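Local atomic coordinates of RagA protein (PDB entry 6SLN), a protein that is a TonB-dependent receptor in the outer membrane of Porphyromonas gingivalis and probably imports peptides, one of which lies bound in this structure. Residues A[131-136]-A[140-145]; A[147-150]-A[155-158]; A[214-219]-A[945-950]; A[270-275]-A[284-289]; A[390-395]-A[876-881]. One frame throughout, in Å; residues are numbered along the deposited sequence.

Contact 1 (A[131-136]-A[140-145])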
# COMPACT_ATOMS: atom_id res chain seq x y z
N VAL A 131 -36.94 4.53 -9.52
CA VAL A 131 -35.99 3.87 -8.62
C VAL A 131 -35.94 2.40 -8.96
O VAL A 131 -36.99 1.75 -9.05
CB VAL A 131 -36.40 4.05 -7.15
CG1 VAL A 131 -35.32 3.45 -6.27
CG2 VAL A 131 -36.70 5.51 -6.82
N MET A 132 -34.74 1.85 -9.08
CA MET A 132 -34.59 0.40 -9.21
C MET A 132 -33.24 -0.05 -8.66
O MET A 132 -32.21 0.56 -8.96
CB MET A 132 -34.76 -0.06 -10.67
CG MET A 132 -36.22 -0.25 -11.10
SD MET A 132 -36.38 -0.99 -12.71
CE MET A 132 -35.98 0.38 -13.78
N THR A 133 -33.26 -1.09 -7.84
CA THR A 133 -32.06 -1.75 -7.34
C THR A 133 -32.01 -3.14 -7.95
O THR A 133 -32.94 -3.94 -7.76
CB THR A 133 -32.07 -1.85 -5.82
OG1 THR A 133 -32.64 -0.65 -5.27
CG2 THR A 133 -30.66 -2.04 -5.29
N THR A 134 -30.96 -3.42 -8.71
CA THR A 134 -30.89 -4.63 -9.51
C THR A 134 -30.23 -5.80 -8.79
O THR A 134 -30.03 -6.85 -9.40
CB THR A 134 -30.15 -4.34 -10.81
OG1 THR A 134 -28.95 -3.62 -10.51
CG2 THR A 134 -31.01 -3.50 -11.76
N SER A 135 -29.86 -5.62 -7.52
CA SER A 135 -29.24 -6.68 -6.74
C SER A 135 -29.70 -6.51 -5.30
O SER A 135 -29.83 -5.39 -4.79
CB SER A 135 -27.71 -6.65 -6.84
OG SER A 135 -27.10 -7.66 -6.05
N GLY A 136 -30.00 -7.63 -4.66
CA GLY A 136 -30.36 -7.64 -3.26
C GLY A 136 -29.18 -7.64 -2.34
O GLY A 136 -29.33 -7.67 -1.12
N ALA A 140 -25.70 -2.98 -2.44
CA ALA A 140 -26.16 -2.52 -3.73
C ALA A 140 -26.79 -1.14 -3.61
O ALA A 140 -27.53 -0.85 -2.65
CB ALA A 140 -27.16 -3.51 -4.34
N VAL A 141 -26.49 -0.29 -4.59
CA VAL A 141 -27.01 1.07 -4.67
C VAL A 141 -28.09 1.13 -5.75
O VAL A 141 -27.90 0.59 -6.85
CB VAL A 141 -25.88 2.06 -4.96
CG1 VAL A 141 -26.29 3.41 -4.57
CG2 VAL A 141 -24.65 1.65 -4.20
N ALA A 142 -29.21 1.78 -5.45
CA ALA A 142 -30.29 1.91 -6.42
C ALA A 142 -29.91 2.84 -7.56
O ALA A 142 -29.13 3.78 -7.38
CB ALA A 142 -31.57 2.45 -5.77
N SER A 143 -30.48 2.58 -8.73
CA SER A 143 -30.39 3.52 -9.84
C SER A 143 -31.60 4.45 -9.81
O SER A 143 -32.71 4.03 -9.47
CB SER A 143 -30.29 2.78 -11.17
OG SER A 143 -31.48 2.07 -11.48
N VAL A 144 -31.38 5.72 -10.13
CA VAL A 144 -32.45 6.70 -10.19
C VAL A 144 -32.39 7.43 -11.52
O VAL A 144 -31.31 7.84 -11.97
CB VAL A 144 -32.38 7.71 -9.03
CG1 VAL A 144 -33.55 8.65 -9.12
CG2 VAL A 144 -32.35 7.00 -7.67
N GLU A 145 -33.55 7.60 -12.15
CA GLU A 145 -33.71 8.41 -13.37
C GLU A 145 -34.96 9.27 -13.22
O GLU A 145 -36.06 8.74 -13.01
CB GLU A 145 -33.82 7.53 -14.63
CG GLU A 145 -32.58 6.69 -14.98
CD GLU A 145 -32.79 5.81 -16.20
OE1 GLU A 145 -33.96 5.59 -16.57
OE2 GLU A 145 -31.80 5.33 -16.80

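Contact 2 (A[147-150]-A[155-158])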
# COMPACT_ATOMS: atom_id res chain seq x y z
N HIS A 147 -37.57 11.61 -14.99
CA HIS A 147 -38.12 11.85 -16.34
C HIS A 147 -37.25 11.20 -17.42
O HIS A 147 -36.80 11.85 -18.36
CB HIS A 147 -38.27 13.35 -16.64
CG HIS A 147 -39.30 14.06 -15.81
ND1 HIS A 147 -39.29 15.43 -15.65
CD2 HIS A 147 -40.36 13.61 -15.11
CE1 HIS A 147 -40.31 15.79 -14.89
NE2 HIS A 147 -40.98 14.71 -14.55
N GLY A 148 -37.00 9.89 -17.27
CA GLY A 148 -36.35 9.12 -18.31
C GLY A 148 -34.84 9.13 -18.24
O GLY A 148 -34.21 9.75 -17.37
N THR A 149 -34.23 8.41 -19.18
CA THR A 149 -32.78 8.43 -19.37
C THR A 149 -32.45 9.59 -20.28
O THR A 149 -32.93 9.65 -21.41
CB THR A 149 -32.27 7.13 -19.99
OG1 THR A 149 -32.68 6.01 -19.19
CG2 THR A 149 -30.76 7.13 -20.07
N GLY A 150 -31.65 10.52 -19.78
CA GLY A 150 -31.35 11.67 -20.62
C GLY A 150 -30.20 11.49 -21.58
O GLY A 150 -29.89 12.43 -22.32
N SER A 155 -23.94 9.53 -17.41
CA SER A 155 -24.85 9.02 -16.40
C SER A 155 -26.14 9.83 -16.34
O SER A 155 -26.15 11.04 -16.62
CB SER A 155 -24.19 9.06 -15.03
OG SER A 155 -25.18 9.22 -14.04
N SER A 156 -27.22 9.15 -15.97
CA SER A 156 -28.52 9.76 -15.73
C SER A 156 -28.82 9.91 -14.25
O SER A 156 -29.94 10.28 -13.89
CB SER A 156 -29.64 8.97 -16.42
OG SER A 156 -29.28 8.62 -17.75
N ALA A 157 -27.85 9.62 -13.40
CA ALA A 157 -28.05 9.78 -11.97
C ALA A 157 -28.36 11.23 -11.64
O ALA A 157 -27.64 12.13 -12.09
CB ALA A 157 -26.79 9.33 -11.23
N PRO A 158 -29.38 11.51 -10.84
CA PRO A 158 -29.54 12.87 -10.33
C PRO A 158 -28.33 13.25 -9.50
O PRO A 158 -27.60 12.40 -8.98
CB PRO A 158 -30.80 12.79 -9.46
CG PRO A 158 -31.26 11.40 -9.50
CD PRO A 158 -30.19 10.55 -10.07

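Contact 3 (A[214-219]-A[945-950])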
# COMPACT_ATOMS: atom_id res chain seq x y z
N SER A 214 -36.78 25.55 22.38
CA SER A 214 -37.58 25.91 23.56
C SER A 214 -37.65 24.81 24.62
O SER A 214 -38.15 23.70 24.37
CB SER A 214 -39.00 26.35 23.18
OG SER A 214 -38.96 27.56 22.43
N GLU A 215 -37.13 25.15 25.81
CA GLU A 215 -37.26 24.43 27.10
C GLU A 215 -36.76 22.99 26.93
O GLU A 215 -35.63 22.80 26.45
CB GLU A 215 -38.69 24.58 27.61
CG GLU A 215 -39.04 25.97 28.14
CD GLU A 215 -39.91 26.78 27.16
OE1 GLU A 215 -40.68 27.68 27.61
OE2 GLU A 215 -39.80 26.53 25.94
N ARG A 216 -37.53 21.97 27.32
CA ARG A 216 -37.01 20.61 27.44
C ARG A 216 -36.55 20.07 26.09
O ARG A 216 -37.26 20.18 25.08
CB ARG A 216 -38.08 19.69 28.04
CG ARG A 216 -37.54 18.40 28.62
CD ARG A 216 -38.67 17.44 28.97
NE ARG A 216 -38.18 16.16 29.46
CZ ARG A 216 -38.28 15.74 30.71
NH1 ARG A 216 -38.87 16.49 31.64
NH2 ARG A 216 -37.79 14.55 31.04
N GLY A 217 -35.37 19.48 26.09
CA GLY A 217 -34.87 18.76 24.93
C GLY A 217 -35.67 17.49 24.69
O GLY A 217 -36.56 17.12 25.46
N ARG A 218 -35.35 16.82 23.59
CA ARG A 218 -36.05 15.60 23.21
C ARG A 218 -35.03 14.51 22.93
O ARG A 218 -34.07 14.73 22.19
CB ARG A 218 -36.95 15.79 21.98
CG ARG A 218 -37.70 14.52 21.60
CD ARG A 218 -38.29 14.56 20.21
NE ARG A 218 -38.42 15.93 19.72
CZ ARG A 218 -38.92 16.25 18.54
NH1 ARG A 218 -39.35 15.30 17.72
NH2 ARG A 218 -38.99 17.53 18.18
N ILE A 219 -35.23 13.34 23.54
CA ILE A 219 -34.41 12.16 23.30
C ILE A 219 -35.28 11.09 22.65
O ILE A 219 -36.43 10.89 23.05
CB ILE A 219 -33.79 11.62 24.59
CG1 ILE A 219 -33.15 12.75 25.39
CG2 ILE A 219 -32.78 10.53 24.27
CD1 ILE A 219 -32.98 12.43 26.86
N GLY A 945 -48.06 8.96 35.28
CA GLY A 945 -47.70 8.65 36.65
C GLY A 945 -46.22 8.72 36.95
O GLY A 945 -45.80 8.28 38.02
N GLN A 946 -45.43 9.25 36.02
CA GLN A 946 -43.98 9.34 36.16
C GLN A 946 -43.49 10.58 35.41
O GLN A 946 -44.27 11.49 35.11
CB GLN A 946 -43.31 8.04 35.68
CG GLN A 946 -43.63 7.69 34.23
CD GLN A 946 -42.49 8.03 33.29
OE1 GLN A 946 -41.49 7.32 33.22
NE2 GLN A 946 -42.65 9.13 32.56
N ASN A 947 -42.20 10.62 35.09
CA ASN A 947 -41.64 11.82 34.48
C ASN A 947 -40.40 11.57 33.64
O ASN A 947 -39.87 12.54 33.08
CB ASN A 947 -41.34 12.86 35.56
CG ASN A 947 -41.03 14.21 34.98
OD1 ASN A 947 -41.53 14.57 33.92
ND2 ASN A 947 -40.17 14.96 35.65
N VAL A 948 -39.90 10.35 33.52
CA VAL A 948 -38.78 10.10 32.62
C VAL A 948 -39.31 9.95 31.20
O VAL A 948 -39.17 10.86 30.38
CB VAL A 948 -37.94 8.88 33.04
CG1 VAL A 948 -36.94 8.52 31.97
CG2 VAL A 948 -37.22 9.16 34.35
N ILE A 949 -39.96 8.82 30.92
CA ILE A 949 -40.39 8.47 29.57
C ILE A 949 -41.71 9.17 29.26
O ILE A 949 -42.66 9.09 30.05
CB ILE A 949 -40.54 6.95 29.43
CG1 ILE A 949 -39.32 6.25 30.02
CG2 ILE A 949 -40.70 6.56 27.99
CD1 ILE A 949 -39.65 5.35 31.21
N GLY A 950 -41.77 9.83 28.11
CA GLY A 950 -42.97 10.52 27.69
C GLY A 950 -43.87 9.70 26.78
O GLY A 950 -45.08 9.94 26.72

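Contact 4 (A[270-275]-A[284-289])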
# COMPACT_ATOMS: atom_id res chain seq x y z
N ALA A 270 -17.99 -43.84 -8.50
CA ALA A 270 -16.59 -44.26 -8.40
C ALA A 270 -15.64 -43.07 -8.45
O ALA A 270 -14.60 -43.07 -7.78
CB ALA A 270 -16.25 -45.24 -9.50
N GLY A 271 -15.98 -42.06 -9.24
CA GLY A 271 -15.13 -40.91 -9.37
C GLY A 271 -15.21 -39.96 -8.21
O GLY A 271 -14.29 -39.16 -8.00
N ALA A 272 -16.31 -40.03 -7.45
CA ALA A 272 -16.42 -39.24 -6.23
C ALA A 272 -15.63 -39.87 -5.10
O ALA A 272 -14.88 -39.18 -4.40
CB ALA A 272 -17.88 -39.08 -5.84
N GLU A 273 -15.79 -41.18 -4.88
CA GLU A 273 -15.04 -41.79 -3.79
C GLU A 273 -13.55 -41.81 -4.11
O GLU A 273 -12.72 -41.61 -3.21
CB GLU A 273 -15.58 -43.20 -3.50
CG GLU A 273 -15.17 -44.29 -4.44
CD GLU A 273 -14.02 -45.08 -3.91
OE1 GLU A 273 -14.08 -45.47 -2.73
OE2 GLU A 273 -13.04 -45.29 -4.65
N ASP A 274 -13.18 -41.98 -5.37
CA ASP A 274 -11.76 -41.96 -5.70
C ASP A 274 -11.15 -40.59 -5.43
O ASP A 274 -10.03 -40.48 -4.91
CB ASP A 274 -11.54 -42.39 -7.15
CG ASP A 274 -10.08 -42.38 -7.53
OD1 ASP A 274 -9.66 -41.45 -8.25
OD2 ASP A 274 -9.34 -43.29 -7.10
N LEU A 275 -11.87 -39.52 -5.76
CA LEU A 275 -11.35 -38.18 -5.49
C LEU A 275 -11.23 -37.93 -4.00
O LEU A 275 -10.16 -37.54 -3.51
CB LEU A 275 -12.22 -37.12 -6.15
CG LEU A 275 -11.62 -35.74 -5.95
CD1 LEU A 275 -10.23 -35.77 -6.55
CD2 LEU A 275 -12.49 -34.65 -6.58
N ASP A 284 -11.67 -40.80 4.99
CA ASP A 284 -12.38 -41.53 6.03
C ASP A 284 -13.78 -40.98 6.29
O ASP A 284 -14.52 -41.57 7.07
CB ASP A 284 -11.59 -41.52 7.35
CG ASP A 284 -10.20 -42.09 7.20
OD1 ASP A 284 -10.02 -43.00 6.37
OD2 ASP A 284 -9.28 -41.62 7.90
N GLU A 285 -14.14 -39.86 5.67
CA GLU A 285 -15.51 -39.36 5.77
C GLU A 285 -16.39 -39.78 4.59
O GLU A 285 -17.60 -39.90 4.76
CB GLU A 285 -15.54 -37.84 5.89
CG GLU A 285 -14.68 -37.29 6.99
CD GLU A 285 -14.79 -38.08 8.29
OE1 GLU A 285 -15.92 -38.40 8.71
OE2 GLU A 285 -13.73 -38.38 8.89
N TYR A 286 -15.81 -39.99 3.41
CA TYR A 286 -16.62 -40.49 2.31
C TYR A 286 -17.14 -41.89 2.62
O TYR A 286 -16.36 -42.82 2.82
CB TYR A 286 -15.83 -40.51 1.01
CG TYR A 286 -16.73 -40.86 -0.15
CD1 TYR A 286 -17.09 -42.18 -0.41
CD2 TYR A 286 -17.22 -39.88 -0.98
CE1 TYR A 286 -17.92 -42.49 -1.44
CE2 TYR A 286 -18.04 -40.18 -2.03
CZ TYR A 286 -18.39 -41.48 -2.26
OH TYR A 286 -19.22 -41.76 -3.31
N GLY A 287 -18.45 -42.03 2.59
CA GLY A 287 -19.10 -43.28 2.87
C GLY A 287 -19.56 -43.42 4.30
O GLY A 287 -20.37 -44.31 4.59
N LYS A 288 -19.06 -42.56 5.19
CA LYS A 288 -19.53 -42.50 6.57
C LYS A 288 -20.33 -41.22 6.77
O LYS A 288 -21.55 -41.28 6.92
CB LYS A 288 -18.37 -42.62 7.57
CG LYS A 288 -18.78 -42.56 9.06
CD LYS A 288 -17.59 -42.64 10.06
CE LYS A 288 -16.79 -41.34 10.13
NZ LYS A 288 -17.17 -40.46 11.28
N THR A 289 -19.69 -40.05 6.75
CA THR A 289 -20.40 -38.79 6.99
C THR A 289 -20.66 -37.97 5.74
O THR A 289 -21.54 -37.09 5.77
CB THR A 289 -19.62 -37.89 7.94
OG1 THR A 289 -18.27 -37.76 7.46
CG2 THR A 289 -19.58 -38.46 9.30

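Contact 5 (A[390-395]-A[876-881])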
# COMPACT_ATOMS: atom_id res chain seq x y z
N GLY A 390 -24.63 -18.86 -7.03
CA GLY A 390 -25.75 -17.96 -7.17
C GLY A 390 -27.07 -18.64 -7.45
O GLY A 390 -27.20 -19.87 -7.42
N THR A 391 -28.08 -17.81 -7.71
CA THR A 391 -29.38 -18.35 -8.08
C THR A 391 -29.26 -19.20 -9.33
O THR A 391 -30.03 -20.15 -9.51
CB THR A 391 -30.38 -17.24 -8.31
OG1 THR A 391 -29.77 -16.23 -9.13
CG2 THR A 391 -30.82 -16.63 -7.00
N PHE A 392 -28.29 -18.90 -10.19
CA PHE A 392 -27.99 -19.77 -11.31
C PHE A 392 -27.67 -21.18 -10.85
O PHE A 392 -28.20 -22.16 -11.39
CB PHE A 392 -26.82 -19.20 -12.11
CG PHE A 392 -26.28 -20.15 -13.12
CD1 PHE A 392 -27.03 -20.50 -14.23
CD2 PHE A 392 -25.04 -20.73 -12.95
CE1 PHE A 392 -26.54 -21.38 -15.17
CE2 PHE A 392 -24.54 -21.61 -13.89
CZ PHE A 392 -25.30 -21.94 -15.01
N GLY A 393 -26.78 -21.32 -9.86
CA GLY A 393 -26.42 -22.64 -9.38
C GLY A 393 -27.54 -23.31 -8.62
O GLY A 393 -27.72 -24.53 -8.70
N VAL A 394 -28.33 -22.52 -7.88
CA VAL A 394 -29.50 -23.06 -7.20
C VAL A 394 -30.38 -23.85 -8.17
O VAL A 394 -30.88 -24.93 -7.84
CB VAL A 394 -30.30 -21.93 -6.53
CG1 VAL A 394 -31.64 -22.44 -6.04
CG2 VAL A 394 -29.48 -21.33 -5.38
N LEU A 395 -30.57 -23.33 -9.38
CA LEU A 395 -31.35 -24.04 -10.38
C LEU A 395 -30.52 -25.10 -11.10
O LEU A 395 -31.01 -26.21 -11.34
CB LEU A 395 -31.93 -23.07 -11.41
CG LEU A 395 -32.78 -21.89 -10.92
CD1 LEU A 395 -33.33 -21.14 -12.11
CD2 LEU A 395 -33.89 -22.33 -9.97
N ARG A 876 -32.77 -18.74 -18.41
CA ARG A 876 -33.53 -19.70 -19.19
C ARG A 876 -32.79 -20.14 -20.44
O ARG A 876 -33.14 -21.19 -21.00
CB ARG A 876 -34.92 -19.13 -19.53
CG ARG A 876 -35.83 -19.01 -18.29
CD ARG A 876 -37.27 -18.64 -18.57
NE ARG A 876 -37.72 -19.19 -19.84
CZ ARG A 876 -38.04 -18.44 -20.89
NH1 ARG A 876 -37.94 -17.12 -20.80
NH2 ARG A 876 -38.42 -18.99 -22.03
N TYR A 877 -31.74 -19.44 -20.86
CA TYR A 877 -30.93 -19.96 -21.96
C TYR A 877 -30.19 -21.22 -21.54
O TYR A 877 -29.84 -22.04 -22.40
CB TYR A 877 -29.93 -18.90 -22.47
CG TYR A 877 -28.96 -19.42 -23.52
CD1 TYR A 877 -27.73 -19.95 -23.16
CD2 TYR A 877 -29.28 -19.38 -24.85
CE1 TYR A 877 -26.85 -20.44 -24.12
CE2 TYR A 877 -28.41 -19.85 -25.82
CZ TYR A 877 -27.20 -20.38 -25.45
OH TYR A 877 -26.35 -20.84 -26.43
N PHE A 878 -29.97 -21.40 -20.24
CA PHE A 878 -29.36 -22.60 -19.71
C PHE A 878 -30.42 -23.62 -19.30
O PHE A 878 -30.35 -24.79 -19.71
CB PHE A 878 -28.48 -22.25 -18.52
CG PHE A 878 -27.38 -21.33 -18.89
CD1 PHE A 878 -26.18 -21.83 -19.34
CD2 PHE A 878 -27.56 -19.95 -18.83
CE1 PHE A 878 -25.16 -20.98 -19.70
CE2 PHE A 878 -26.54 -19.08 -19.18
CZ PHE A 878 -25.35 -19.60 -19.63
N THR A 879 -31.43 -23.19 -18.54
CA THR A 879 -32.38 -24.16 -18.00
C THR A 879 -33.29 -24.76 -19.08
O THR A 879 -33.87 -25.83 -18.85
CB THR A 879 -33.22 -23.50 -16.93
OG1 THR A 879 -33.79 -22.31 -17.46
CG2 THR A 879 -32.37 -23.17 -15.75
N GLU A 880 -33.44 -24.13 -20.24
CA GLU A 880 -34.26 -24.73 -21.28
C GLU A 880 -33.44 -25.19 -22.48
O GLU A 880 -34.00 -25.51 -23.53
CB GLU A 880 -35.36 -23.76 -21.70
CG GLU A 880 -36.26 -23.42 -20.53
CD GLU A 880 -37.29 -22.38 -20.85
OE1 GLU A 880 -37.52 -22.13 -22.05
OE2 GLU A 880 -37.89 -21.83 -19.91
N ASN A 881 -32.12 -25.28 -22.32
CA ASN A 881 -31.24 -25.69 -23.40
C ASN A 881 -31.22 -27.22 -23.53
O ASN A 881 -30.67 -27.92 -22.67
CB ASN A 881 -29.83 -25.16 -23.16
CG ASN A 881 -28.95 -25.27 -24.37
OD1 ASN A 881 -28.96 -26.30 -25.08
ND2 ASN A 881 -28.17 -24.23 -24.62

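Contact 1 (A[131-136]-A[140-145])
The carbonyl oxygen of M132 is gripped twice by S143: S143 N lies 2.7 Å from M132 O, and S143 OG donates to the same M132 O at 3.0 Å. The two donors reach the oxygen from opposite faces of the carbonyl plane, the amide tilted 26° from it and the hydroxyl 23°. What lets OG reach back is its first torsion (chi1 67°), which sets it between the serine's own N and carbonyl carbon. M132 N in turn donates to S143 O, completing a hydrogen-bonded antiparallel pair in the small beta hairpin of the plug domain. One residue on, V131 and V144 form a non-hydrogen-bonded pair, and V131 CG1 rests 3.9 Å from A142 CB on the side of the hairpin away from M132 and S143. Toward the turn, the methyl CG2 of T133 packs against A140 CB, while T133 OG1 is taken by N117. The T133 backbone is held from outside, its N by E973 and its O by N985. S143 thus holds M132 O through both its backbone N-H and its hydroxyl, and a carbonyl oxygen that accepts two hydrogen bonds in this way fixes the M132-S143 pair.

Contact 2 (A[147-150]-A[155-158])
In the plug domain, the loop joining strands 143-146 and 159-162 bends back on itself, and T149 and S156 meet where its two limbs approach. The methyl CG2 of T149 is the atom that touches, lying beside S156 OG; the alpha carbons of the two residues, T149 CA and S156 CA, are 5.8 Å apart. T149 has CG2 anti to its own N (chi1 -56° for OG1), which sends the methyl across to the serine and leaves OG1 on the backbone N side, where it bonds to E145. S156 directs its hydroxyl across the gap, and the nearest polar atom there, G150 N, is still 3.7 Å from S156 OG. The bend in the second limb is an ST turn: A157 N donates to S155 OG at 2.8 Å, with an N-H...O angle of 159°. Barrel strands hold the first limb through its backbone, N734 bonding to T149 O and T707 to G150 O, while H147 stacks on Y703 and bonds to D738. The second limb is tied to N201 and R198 within the plug and to N641 outside it. Between the limbs themselves the join is therefore a methyl against a hydroxyl, and the polar bonds that fix this loop run outward to the barrel wall and to the rest of the plug.

Contact 3 (A[214-219]-A[945-950])
R216 reaches out to N947 at the periplasmic rim of the barrel, its guanidinium plane turned 67° from the amide plane of the asparagine, so the two flat groups neither stack nor lie coplanar. The arginine leads into the first barrel strand, 218-230; the asparagine belongs to the loop between strands 921-937 and 951-964, close to where the barrel closes on itself. With CG anti to the backbone N (chi1 -161°) and the chain extended from CG to NE, R216 stretches straight from its backbone, and this long reach is what brings the charged end to the loop. N947 presents both its backbone oxygen and its side chain. NH2 of R216 stands 3.5 Å from N947 O, and NH1 of R216 is 4.0 Å from N947 OD1; both separations are long, and the meeting is better read as a loose electrostatic one than as a bonded pair. The carboxylate of the C-terminal F997 adds a weak, long ion pair with the same guanidinium. This is a surface contact, and W362 of the second subunit, another copy of this protein, packs on both R216 and V948, so the neighbourhood takes part in the assembly. The nitrogen that approaches N947 O, R216 NH2, is also 4.0 Å from V948 O, which lies oblique to the guanidinium.

Contact 4 (A[270-275]-A[284-289])
One face of the Y286 ring lies against the backbone of E273, whose CA stands 3.6 Å above the ring plane over its centre. E273 CB lies over that same face in a CH-pi arrangement, but the model places it too near CE1 of the tyrosine, so its exact position is doubtful. Further along the ring, the methyl of A272 comes up to the phenol end, with A272 CB 4.0 Å from Y286 CE2. These residues join helix 261-276 to the loop that follows helix 280-283, all within the long extracellular excursion between barrel strands 218-230 and 309-322. Y286 holds its ring anti to its own N (chi1 -173°), pointing it from the loop onto the helix flank, while E273 bends its chain at chi2, so that the carboxylate leads away from the tyrosine. P292 touches the aromatic side chain as well, and A272 also packs on V293 and Y415. Behind the tyrosine the loop winds into a tight turn in which E285 O accepts from both K288 N and T289 N. The E285 side chain closes over that turn: K288 NZ forms a salt bridge with E285 OE1, and T289 OG1 donates at 2.7 Å to the anti lone pair of the same E285 OE1.

Contact 5 (A[390-395]-A[876-881])
Two short helical segments face each other across a gap of 7.7 Å between L395 CA and T879 CA, widening to 9.0 Å between F392 CA and F878 CA, and the phenylalanines fill the wider end. F392 turns its edge to the face of F878, a T-shaped pair with centroids 5.3 Å apart and planes at 70°. The atom that leads is F392 CE1, 3.8 Å from F878 CG, near the root of the ring rather than over its middle. With CG anti to its N (chi1 169°), F392 swings its ring across the gap although its CB sets off to one side. Helix 390-396 sits in the loop after barrel strand 363-377 and helix 874-879 follows strand 857-873, so the contact joins two loops on the extracellular side. Y385 adds its ring to both phenylalanines, and the backbone of the bound peptide packs on F878. On the F878 face opposite F392 lies Y877, its CD1 4.1 Å above the plane. At the narrower end L395 CD1 meets T879 CG2 at 4.3 Å, methyl to methyl. At the C-terminal end of helix 874-879, R876 grips the carboxylate of E880, the first residue past the helix, side-on, NE to OE2 and NH2 to OE1, while R876 NH1 pairs with E922.

From the N terminus, contact 1 closes the short plug hairpin and contact 2 the loop that follows; they are in series, about 13 Å between centres, and touch where V144 and E145 meet P158 and S156. Contact 3 then opens at the start of the barrel and closes only some 730 residues later, bringing the lead-in to the first strand beside a late periplasmic loop. Contacts 4 and 5 both nest inside that span, one after the other: 4 is local to the first extracellular excursion, while 5 bridges two distant extracellular loops. Their centres lie about 28 Å apart, on the same side of the chain's centre; contacts 3 and 5 sit on opposite sides. None cross.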